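Long-range contacts in aminopeptidase N family protein (Idiomarina loihiensis L2TR, PDB 4FGM), which binds zinc and probably acts as an aminopeptidase of the M61 metallopeptidase family: residues K184-S190 against Y223-V229; Q496-N502 against S515-I521. One frame throughout, in Å; residues are numbered along the deposited sequence.

Contact 1 and contact 2 follow one another along the chain: contact 1 closes before contact 2 opens. Their centres are 39 Å apart and their nearest atoms about 23 Å apart, so they do not touch. They share no sheet. Contact 1 joins two parallel strands of a five-stranded mixed sheet, with the zinc-binding helix 262-277 close by. Contact 2 joins two antiparallel strands in the sheet built from residues 489-562, away from the metal, and this sheet is consistent with a PDZ domain. Contact 1 therefore belongs to the frame around the zinc site, and contact 2 probably to a PDZ-like domain late in the chain.

Contact 1. Residues K184-S190 against Y223-V229; sequences KHSLVLS and YTFLTMV
Residues 184-190 and 223-229 are parallel strand neighbours, joined by seven backbone hydrogen bonds. These run from Tyr223 N to Lys184 O at one end to Val229 N to Ser190 O at the other. Phe225 N to Ser186 O is nearly straight, at 2.8 Å and 174°. Weaker CA-H...O contacts add to them, as from Leu189 CA to Thr227 O at 3.3 Å.

Aromatic groups gather on one face. His185 places CD2 3.7 Å from Tyr223 CB, and its NE2 bonds to the hydroxyl of Tyr275. Within its own strand, Tyr223 sets CE1 3.5 Å above the centre of the Phe225 ring. Ser186 O lies in plane at that ring's edge.

Aliphatic packing fills both faces. Leu187 CD1 reaches Phe225 CB at 3.9 Å, and Leu189 CD2 lies beside Thr227 CB. On the other face, the first torsion of Thr224 turns its CG2 across the strands, 3.6 Å from Val188 CG2 and onto Ser186 CB; Leu169 covers Val188 and Leu226.

Helix 197-215 packs on Leu187 and Phe225 and links the strands. This is a beta-alpha-beta crossover in the sheet beside the zinc-binding HExxH helix, as in thermolysin-like peptidases.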
ATOM      1  N   LYS A 184     -15.205  18.241   6.069  1.00 48.90           N
ATOM      2  CA  LYS A 184     -13.895  18.747   6.477  1.00 50.82           C
ATOM      3  C   LYS A 184     -12.791  17.718   6.273  1.00 48.68           C
ATOM      4  O   LYS A 184     -12.936  16.552   6.637  1.00 43.79           O
ATOM      5  CB  LYS A 184     -13.900  19.177   7.945  1.00 54.93           C
ATOM      6  CG  LYS A 184     -14.757  20.390   8.243  1.00 71.01           C
ATOM      7  CD  LYS A 184     -14.384  21.006   9.580  1.00 77.83           C
ATOM      8  CE  LYS A 184     -15.361  22.100   9.959  1.00 81.53           C
ATOM      9  NZ  LYS A 184     -15.577  23.043   8.830  1.00 82.87           N
ATOM     10  N   HIS A 185     -11.689  18.173   5.685  1.00 46.57           N
ATOM     11  CA  HIS A 185     -10.525  17.334   5.424  1.00 44.42           C
ATOM     12  C   HIS A 185      -9.283  18.019   5.976  1.00 42.92           C
ATOM     13  O   HIS A 185      -9.254  19.239   6.146  1.00 42.53           O
ATOM     14  CB  HIS A 185     -10.340  17.113   3.918  1.00 37.59           C
ATOM     15  CG  HIS A 185     -11.335  16.173   3.311  1.00 47.14           C
ATOM     16  ND1 HIS A 185     -12.668  16.494   3.152  1.00 48.30           N
ATOM     17  CD2 HIS A 185     -11.187  14.922   2.814  1.00 49.48           C
ATOM     18  CE1 HIS A 185     -13.296  15.481   2.580  1.00 47.90           C
ATOM     19  NE2 HIS A 185     -12.422  14.514   2.364  1.00 48.63           N
ATOM     20  N   SER A 186      -8.252  17.226   6.245  1.00 43.14           N
ATOM     21  CA  SER A 186      -6.998  17.749   6.772  1.00 43.35           C
ATOM     22  C   SER A 186      -5.788  17.056   6.170  1.00 42.00           C
ATOM     23  O   SER A 186      -5.789  15.840   5.958  1.00 40.28           O
ATOM     24  CB  SER A 186      -6.927  17.574   8.294  1.00 41.87           C
ATOM     25  OG  SER A 186      -7.894  18.363   8.957  1.00 60.66           O
ATOM     26  N   LEU A 187      -4.766  17.847   5.880  1.00 41.26           N
ATOM     27  CA  LEU A 187      -3.517  17.315   5.386  1.00 39.01           C
ATOM     28  C   LEU A 187      -2.586  17.625   6.543  1.00 41.15           C
ATOM     29  O   LEU A 187      -2.441  18.786   6.927  1.00 41.16           O
ATOM     30  CB  LEU A 187      -3.034  18.038   4.129  1.00 36.57           C
ATOM     31  CG  LEU A 187      -1.599  17.623   3.753  1.00 36.22           C
ATOM     32  CD1 LEU A 187      -1.543  16.120   3.472  1.00 34.48           C
ATOM     33  CD2 LEU A 187      -1.126  18.409   2.550  1.00 36.71           C
ATOM     34  N   VAL A 188      -1.981  16.591   7.117  1.00 34.16           N
ATOM     35  CA  VAL A 188      -1.077  16.777   8.246  1.00 31.72           C
ATOM     36  C   VAL A 188       0.312  16.273   7.905  1.00 39.56           C
ATOM     37  O   VAL A 188       0.473  15.153   7.416  1.00 40.90           O
ATOM     38  CB  VAL A 188      -1.591  16.025   9.492  1.00 29.34           C
ATOM     39  CG1 VAL A 188      -0.676  16.295  10.682  1.00 27.02           C
ATOM     40  CG2 VAL A 188      -3.010  16.449   9.794  1.00 28.83           C
ATOM     41  N   LEU A 189       1.317  17.093   8.187  1.00 38.32           N
ATOM     42  CA  LEU A 189       2.696  16.725   7.879  1.00 37.13           C
ATOM     43  C   LEU A 189       3.619  16.791   9.087  1.00 39.92           C
ATOM     44  O   LEU A 189       3.549  17.734   9.884  1.00 38.76           O
ATOM     45  CB  LEU A 189       3.260  17.661   6.805  1.00 41.36           C
ATOM     46  CG  LEU A 189       2.465  17.871   5.516  1.00 44.45           C
ATOM     47  CD1 LEU A 189       3.194  18.898   4.644  1.00 42.22           C
ATOM     48  CD2 LEU A 189       2.305  16.557   4.784  1.00 40.24           C
ATOM     49  N   SER A 190       4.488  15.790   9.205  1.00 35.05           N
ATOM     50  CA  SER A 190       5.476  15.727  10.276  1.00 32.52           C
ATOM     51  C   SER A 190       6.805  15.366   9.613  1.00 39.67           C
ATOM     52  O   SER A 190       6.888  14.380   8.876  1.00 42.21           O
ATOM     53  CB  SER A 190       5.115  14.657  11.306  1.00 37.44           C
ATOM     54  OG  SER A 190       6.145  14.532  12.284  1.00 38.60           O
ATOM     55  N   TYR A 223     -12.125  13.692   7.328  1.00 40.56           N
ATOM     56  CA  TYR A 223     -11.027  12.819   6.942  1.00 41.90           C
ATOM     57  C   TYR A 223      -9.665  13.492   7.090  1.00 41.96           C
ATOM     58  O   TYR A 223      -9.512  14.680   6.794  1.00 43.00           O
ATOM     59  CB  TYR A 223     -11.248  12.338   5.508  1.00 39.93           C
ATOM     60  CG  TYR A 223     -10.308  11.240   5.071  1.00 44.08           C
ATOM     61  CD1 TYR A 223      -9.025  11.534   4.610  1.00 38.99           C
ATOM     62  CD2 TYR A 223     -10.708   9.906   5.111  1.00 41.23           C
ATOM     63  CE1 TYR A 223      -8.167  10.527   4.195  1.00 36.87           C
ATOM     64  CE2 TYR A 223      -9.852   8.890   4.702  1.00 32.60           C
ATOM     65  CZ  TYR A 223      -8.584   9.209   4.239  1.00 38.13           C
ATOM     66  OH  TYR A 223      -7.755   8.211   3.779  1.00 44.79           O
ATOM     67  N   THR A 224      -8.678  12.723   7.547  1.00 39.02           N
ATOM     68  CA  THR A 224      -7.337  13.260   7.761  1.00 40.85           C
ATOM     69  C   THR A 224      -6.233  12.456   7.097  1.00 36.80           C
ATOM     70  O   THR A 224      -6.159  11.232   7.249  1.00 42.51           O
ATOM     71  CB  THR A 224      -6.981  13.308   9.255  1.00 43.77           C
ATOM     72  OG1 THR A 224      -8.139  13.663  10.020  1.00 49.11           O
ATOM     73  CG2 THR A 224      -5.868  14.335   9.491  1.00 41.64           C
ATOM     74  N   PHE A 225      -5.364  13.153   6.373  1.00 40.72           N
ATOM     75  CA  PHE A 225      -4.230  12.507   5.716  1.00 43.35           C
ATOM     76  C   PHE A 225      -3.017  12.706   6.623  1.00 37.96           C
ATOM     77  O   PHE A 225      -2.399  13.773   6.602  1.00 39.65           O
ATOM     78  CB  PHE A 225      -3.960  13.142   4.351  1.00 41.20           C
ATOM     79  CG  PHE A 225      -5.003  12.840   3.313  1.00 40.67           C
ATOM     80  CD1 PHE A 225      -6.104  13.673   3.145  1.00 37.74           C
ATOM     81  CD2 PHE A 225      -4.881  11.723   2.496  1.00 41.34           C
ATOM     82  CE1 PHE A 225      -7.064  13.403   2.156  1.00 34.88           C
ATOM     83  CE2 PHE A 225      -5.829  11.447   1.516  1.00 36.83           C
ATOM     84  CZ  PHE A 225      -6.926  12.286   1.349  1.00 40.39           C
ATOM     85  N   LEU A 226      -2.703  11.697   7.438  1.00 35.21           N
ATOM     86  CA  LEU A 226      -1.569  11.773   8.362  1.00 36.27           C
ATOM     87  C   LEU A 226      -0.306  11.425   7.587  1.00 44.01           C
ATOM     88  O   LEU A 226      -0.123  10.286   7.150  1.00 48.09           O
ATOM     89  CB  LEU A 226      -1.771  10.805   9.528  1.00 36.91           C
ATOM     90  CG  LEU A 226      -3.104  10.968  10.265  1.00 42.12           C
ATOM     91  CD1 LEU A 226      -3.177   9.960  11.414  1.00 42.82           C
ATOM     92  CD2 LEU A 226      -3.244  12.396  10.796  1.00 39.90           C
ATOM     93  N   THR A 227       0.577  12.405   7.439  1.00 38.16           N
ATOM     94  CA  THR A 227       1.776  12.206   6.645  1.00 39.62           C
ATOM     95  C   THR A 227       3.123  12.399   7.308  1.00 42.09           C
ATOM     96  O   THR A 227       3.423  13.467   7.832  1.00 41.05           O
ATOM     97  CB  THR A 227       1.742  13.138   5.409  1.00 37.73           C
ATOM     98  OG1 THR A 227       0.494  12.973   4.728  1.00 41.65           O
ATOM     99  CG2 THR A 227       2.877  12.810   4.451  1.00 33.80           C
HETATM  100  N   MSE A 228       3.935  11.350   7.268  1.00 36.92           N
HETATM  101  CA  MSE A 228       5.295  11.411   7.782  1.00 42.99           C
HETATM  102  C   MSE A 228       6.175  11.650   6.547  1.00 40.52           C
HETATM  103  O   MSE A 228       6.096  10.916   5.548  1.00 39.04           O
HETATM  104  CB  MSE A 228       5.681  10.104   8.472  1.00 44.04           C
HETATM  105  CG  MSE A 228       5.144   9.992   9.877  1.00 54.85           C
HETATM  106 SE   MSE A 228       5.511   8.270  10.658  1.00 59.86          SE
HETATM  107  CE  MSE A 228       4.223   7.241   9.643  1.00 45.97           C
ATOM    108  N   VAL A 229       6.999  12.686   6.610  1.00 37.18           N
ATOM    109  CA  VAL A 229       7.856  13.026   5.488  1.00 39.02           C
ATOM    110  C   VAL A 229       9.320  12.764   5.790  1.00 41.21           C
ATOM    111  O   VAL A 229       9.891  13.385   6.688  1.00 40.30           O
ATOM    112  CB  VAL A 229       7.703  14.515   5.104  1.00 39.04           C
ATOM    113  CG1 VAL A 229       8.407  14.785   3.778  1.00 36.05           C
ATOM    114  CG2 VAL A 229       6.229  14.881   5.020  1.00 36.75           C
TER
HETATM  115  O   HOH W   1       9.166  12.296   9.395  1.00 41.87           O

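Contact 2. Residues Q496-N502 against S515-I521; sequences QGLDVLN and SAGDKII
Val500 O accepts from the turn of 515-518. Gly517 N to Val500 O is the shortest hydrogen bond between the segments, at 2.8 Å and 168°, and Ala516 CA adds a longer CA-H...O contact. Next to it, Val500 N donates to Asp518 O. This pair of bonds fastens the type II turn of Ser515 to Asp518 onto the strand. Inside the turn, Asp518 OD2 accepts from Ser515 N and also forms a salt bridge with Arg552.

Beyond the turn the strands run antiparallel. Leu498 and Ile520 form a hydrogen-bonded pair, with both N-H groups used: Leu498 N to Ile520 O is 3.0 Å and Ile520 N to Leu498 O is 2.9 Å. Their side chains lie on one face, with Leu498 CB 4.0 Å from Ile520 CB. Val500 CG2 meets Ile520 CD1 at 4.1 Å, and Val500 CG1 lies over the turn near Ser515 O.

Asp499 and Lys519 share the other face. The lysine starts anti to its backbone N (chi1 176°) and then bends at each later torsion. Lys519 CD lies 3.4 Å from Asp499 OD1, but Lys519 NZ turns past the carboxylate, 5.6 Å from Asp499 OD1. Lys519 NZ bonds instead to Gln496 O at 3.2 Å, from above the carbonyl plane. An alanine here would remove the long chain and would probably leave Gln496 O without its lysine donor and the Asp499 carboxylate without the methylene carbons beside it. Gly497 passes so close to Ile520 O that a side chain there would clash, and its backbone angles also call for glycine.

Strand 497-503 lies between strands 489-494 and 519-523. Leu501 and Asn502 form a classic beta bulge against Lys490. Ile520 packs on Ile548 of strand 545-552, and helix 508-512 lies in the connection between the two paired strands.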
ATOM      1  N   GLN A 496      31.454   0.656  -7.448  1.00 41.74           N
ATOM      2  CA  GLN A 496      31.982  -0.620  -6.996  1.00 45.92           C
ATOM      3  C   GLN A 496      31.503  -1.809  -7.831  1.00 43.05           C
ATOM      4  O   GLN A 496      32.016  -2.919  -7.694  1.00 42.39           O
ATOM      5  CB  GLN A 496      31.627  -0.835  -5.519  1.00 46.42           C
ATOM      6  CG  GLN A 496      32.391   0.055  -4.538  1.00 51.97           C
ATOM      7  CD  GLN A 496      31.932   1.512  -4.547  1.00 69.59           C
ATOM      8  OE1 GLN A 496      32.728   2.424  -4.789  1.00 76.69           O
ATOM      9  NE2 GLN A 496      30.648   1.736  -4.272  1.00 66.47           N
ATOM     10  N   GLY A 497      30.528  -1.582  -8.703  1.00 38.72           N
ATOM     11  CA  GLY A 497      30.030  -2.672  -9.518  1.00 46.21           C
ATOM     12  C   GLY A 497      28.518  -2.671  -9.652  1.00 45.74           C
ATOM     13  O   GLY A 497      27.850  -1.720  -9.259  1.00 46.56           O
ATOM     14  N   LEU A 498      27.983  -3.753 -10.208  1.00 39.22           N
ATOM     15  CA  LEU A 498      26.546  -3.892 -10.409  1.00 36.04           C
ATOM     16  C   LEU A 498      25.989  -4.951  -9.453  1.00 38.89           C
ATOM     17  O   LEU A 498      26.220  -6.144  -9.653  1.00 42.68           O
ATOM     18  CB  LEU A 498      26.263  -4.320 -11.856  1.00 38.63           C
ATOM     19  CG  LEU A 498      26.975  -3.589 -13.004  1.00 43.50           C
ATOM     20  CD1 LEU A 498      26.567  -4.218 -14.331  1.00 37.72           C
ATOM     21  CD2 LEU A 498      26.632  -2.106 -12.981  1.00 39.73           C
ATOM     22  N   ASP A 499      25.278  -4.519  -8.413  1.00 39.60           N
ATOM     23  CA  ASP A 499      24.689  -5.464  -7.466  1.00 37.87           C
ATOM     24  C   ASP A 499      23.401  -6.041  -8.050  1.00 40.99           C
ATOM     25  O   ASP A 499      22.431  -5.322  -8.275  1.00 44.63           O
ATOM     26  CB  ASP A 499      24.415  -4.780  -6.124  1.00 40.50           C
ATOM     27  CG  ASP A 499      25.643  -4.754  -5.228  1.00 54.52           C
ATOM     28  OD1 ASP A 499      26.102  -5.841  -4.815  1.00 63.75           O
ATOM     29  OD2 ASP A 499      26.156  -3.653  -4.945  1.00 59.13           O
ATOM     30  N   VAL A 500      23.401  -7.344  -8.301  1.00 41.57           N
ATOM     31  CA  VAL A 500      22.243  -8.005  -8.885  1.00 40.57           C
ATOM     32  C   VAL A 500      21.063  -8.156  -7.912  1.00 41.34           C
ATOM     33  O   VAL A 500      21.198  -8.705  -6.813  1.00 41.24           O
ATOM     34  CB  VAL A 500      22.652  -9.389  -9.455  1.00 38.51           C
ATOM     35  CG1 VAL A 500      21.464 -10.066 -10.110  1.00 33.80           C
ATOM     36  CG2 VAL A 500      23.771  -9.206 -10.473  1.00 28.83           C
ATOM     37  N   LEU A 501      19.900  -7.669  -8.334  1.00 39.65           N
ATOM     38  CA  LEU A 501      18.695  -7.730  -7.512  1.00 43.41           C
ATOM     39  C   LEU A 501      17.762  -8.890  -7.883  1.00 43.86           C
ATOM     40  O   LEU A 501      17.265  -9.586  -7.006  1.00 46.31           O
ATOM     41  CB  LEU A 501      17.948  -6.398  -7.611  1.00 44.34           C
ATOM     42  CG  LEU A 501      18.800  -5.158  -7.307  1.00 46.63           C
ATOM     43  CD1 LEU A 501      18.004  -3.893  -7.593  1.00 42.11           C
ATOM     44  CD2 LEU A 501      19.255  -5.191  -5.861  1.00 36.63           C
ATOM     45  N   ASN A 502      17.521  -9.091  -9.176  1.00 41.49           N
ATOM     46  CA  ASN A 502      16.657 -10.177  -9.643  1.00 40.70           C
ATOM     47  C   ASN A 502      17.198 -10.788 -10.930  1.00 37.92           C
ATOM     48  O   ASN A 502      17.719 -10.075 -11.789  1.00 36.64           O
ATOM     49  CB  ASN A 502      15.243  -9.670  -9.945  1.00 44.17           C
ATOM     50  CG  ASN A 502      14.712  -8.747  -8.879  1.00 54.15           C
ATOM     51  OD1 ASN A 502      15.007  -7.551  -8.874  1.00 62.26           O
ATOM     52  ND2 ASN A 502      13.932  -9.297  -7.957  1.00 48.53           N
ATOM     53  N   SER A 515      23.384 -14.778 -10.083  1.00 40.46           N
ATOM     54  CA  SER A 515      22.257 -14.853  -9.168  1.00 42.62           C
ATOM     55  C   SER A 515      22.070 -13.574  -8.396  1.00 46.95           C
ATOM     56  O   SER A 515      23.006 -12.784  -8.250  1.00 48.77           O
ATOM     57  CB  SER A 515      22.461 -15.997  -8.170  1.00 45.80           C
ATOM     58  OG  SER A 515      22.588 -17.241  -8.834  1.00 53.55           O
ATOM     59  N   ALA A 516      20.853 -13.373  -7.894  1.00 44.48           N
ATOM     60  CA  ALA A 516      20.559 -12.192  -7.100  1.00 40.71           C
ATOM     61  C   ALA A 516      21.545 -12.222  -5.943  1.00 39.36           C
ATOM     62  O   ALA A 516      21.790 -13.280  -5.362  1.00 39.67           O
ATOM     63  CB  ALA A 516      19.135 -12.253  -6.581  1.00 35.52           C
ATOM     64  N   GLY A 517      22.125 -11.072  -5.621  1.00 38.38           N
ATOM     65  CA  GLY A 517      23.093 -11.017  -4.532  1.00 33.74           C
ATOM     66  C   GLY A 517      24.523 -10.918  -5.036  1.00 37.01           C
ATOM     67  O   GLY A 517      25.392 -10.381  -4.354  1.00 44.55           O
ATOM     68  N   ASP A 518      24.771 -11.458  -6.226  1.00 34.27           N
ATOM     69  CA  ASP A 518      26.096 -11.406  -6.830  1.00 36.19           C
ATOM     70  C   ASP A 518      26.416  -9.957  -7.195  1.00 39.98           C
ATOM     71  O   ASP A 518      25.511  -9.133  -7.351  1.00 44.83           O
ATOM     72  CB  ASP A 518      26.144 -12.232  -8.122  1.00 40.28           C
ATOM     73  CG  ASP A 518      25.899 -13.706  -7.898  1.00 45.53           C
ATOM     74  OD1 ASP A 518      25.924 -14.153  -6.733  1.00 45.48           O
ATOM     75  OD2 ASP A 518      25.697 -14.424  -8.902  1.00 44.37           O
ATOM     76  N   LYS A 519      27.702  -9.646  -7.318  1.00 40.63           N
ATOM     77  CA  LYS A 519      28.108  -8.308  -7.724  1.00 44.94           C
ATOM     78  C   LYS A 519      28.999  -8.403  -8.950  1.00 37.84           C
ATOM     79  O   LYS A 519      30.126  -8.886  -8.873  1.00 32.31           O
ATOM     80  CB  LYS A 519      28.852  -7.563  -6.611  1.00 44.00           C
ATOM     81  CG  LYS A 519      29.357  -6.197  -7.082  1.00 51.49           C
ATOM     82  CD  LYS A 519      29.188  -5.100  -6.043  1.00 65.09           C
ATOM     83  CE  LYS A 519      30.199  -5.219  -4.923  1.00 70.40           C
ATOM     84  NZ  LYS A 519      31.599  -5.158  -5.441  1.00 66.57           N
ATOM     85  N   ILE A 520      28.471  -7.965 -10.086  1.00 38.41           N
ATOM     86  CA  ILE A 520      29.219  -7.986 -11.326  1.00 39.47           C
ATOM     87  C   ILE A 520      30.308  -6.933 -11.202  1.00 40.70           C
ATOM     88  O   ILE A 520      30.042  -5.768 -10.921  1.00 43.04           O
ATOM     89  CB  ILE A 520      28.312  -7.683 -12.531  1.00 42.27           C
ATOM     90  CG1 ILE A 520      27.241  -8.774 -12.656  1.00 35.36           C
ATOM     91  CG2 ILE A 520      29.138  -7.644 -13.808  1.00 35.74           C
ATOM     92  CD1 ILE A 520      26.175  -8.482 -13.684  1.00 35.88           C
ATOM     93  N   ILE A 521      31.542  -7.369 -11.408  1.00 42.91           N
ATOM     94  CA  ILE A 521      32.707  -6.516 -11.282  1.00 33.27           C
ATOM     95  C   ILE A 521      33.308  -6.115 -12.632  1.00 35.09           C
ATOM     96  O   ILE A 521      33.873  -5.036 -12.776  1.00 38.57           O
ATOM     97  CB  ILE A 521      33.732  -7.238 -10.360  1.00 35.46           C
ATOM     98  CG1 ILE A 521      34.086  -6.311  -9.210  1.00 41.58           C
ATOM     99  CG2 ILE A 521      34.923  -7.767 -11.137  1.00 31.81           C
ATOM    100  CD1 ILE A 521      32.890  -5.987  -8.343  1.00 36.87           C
TER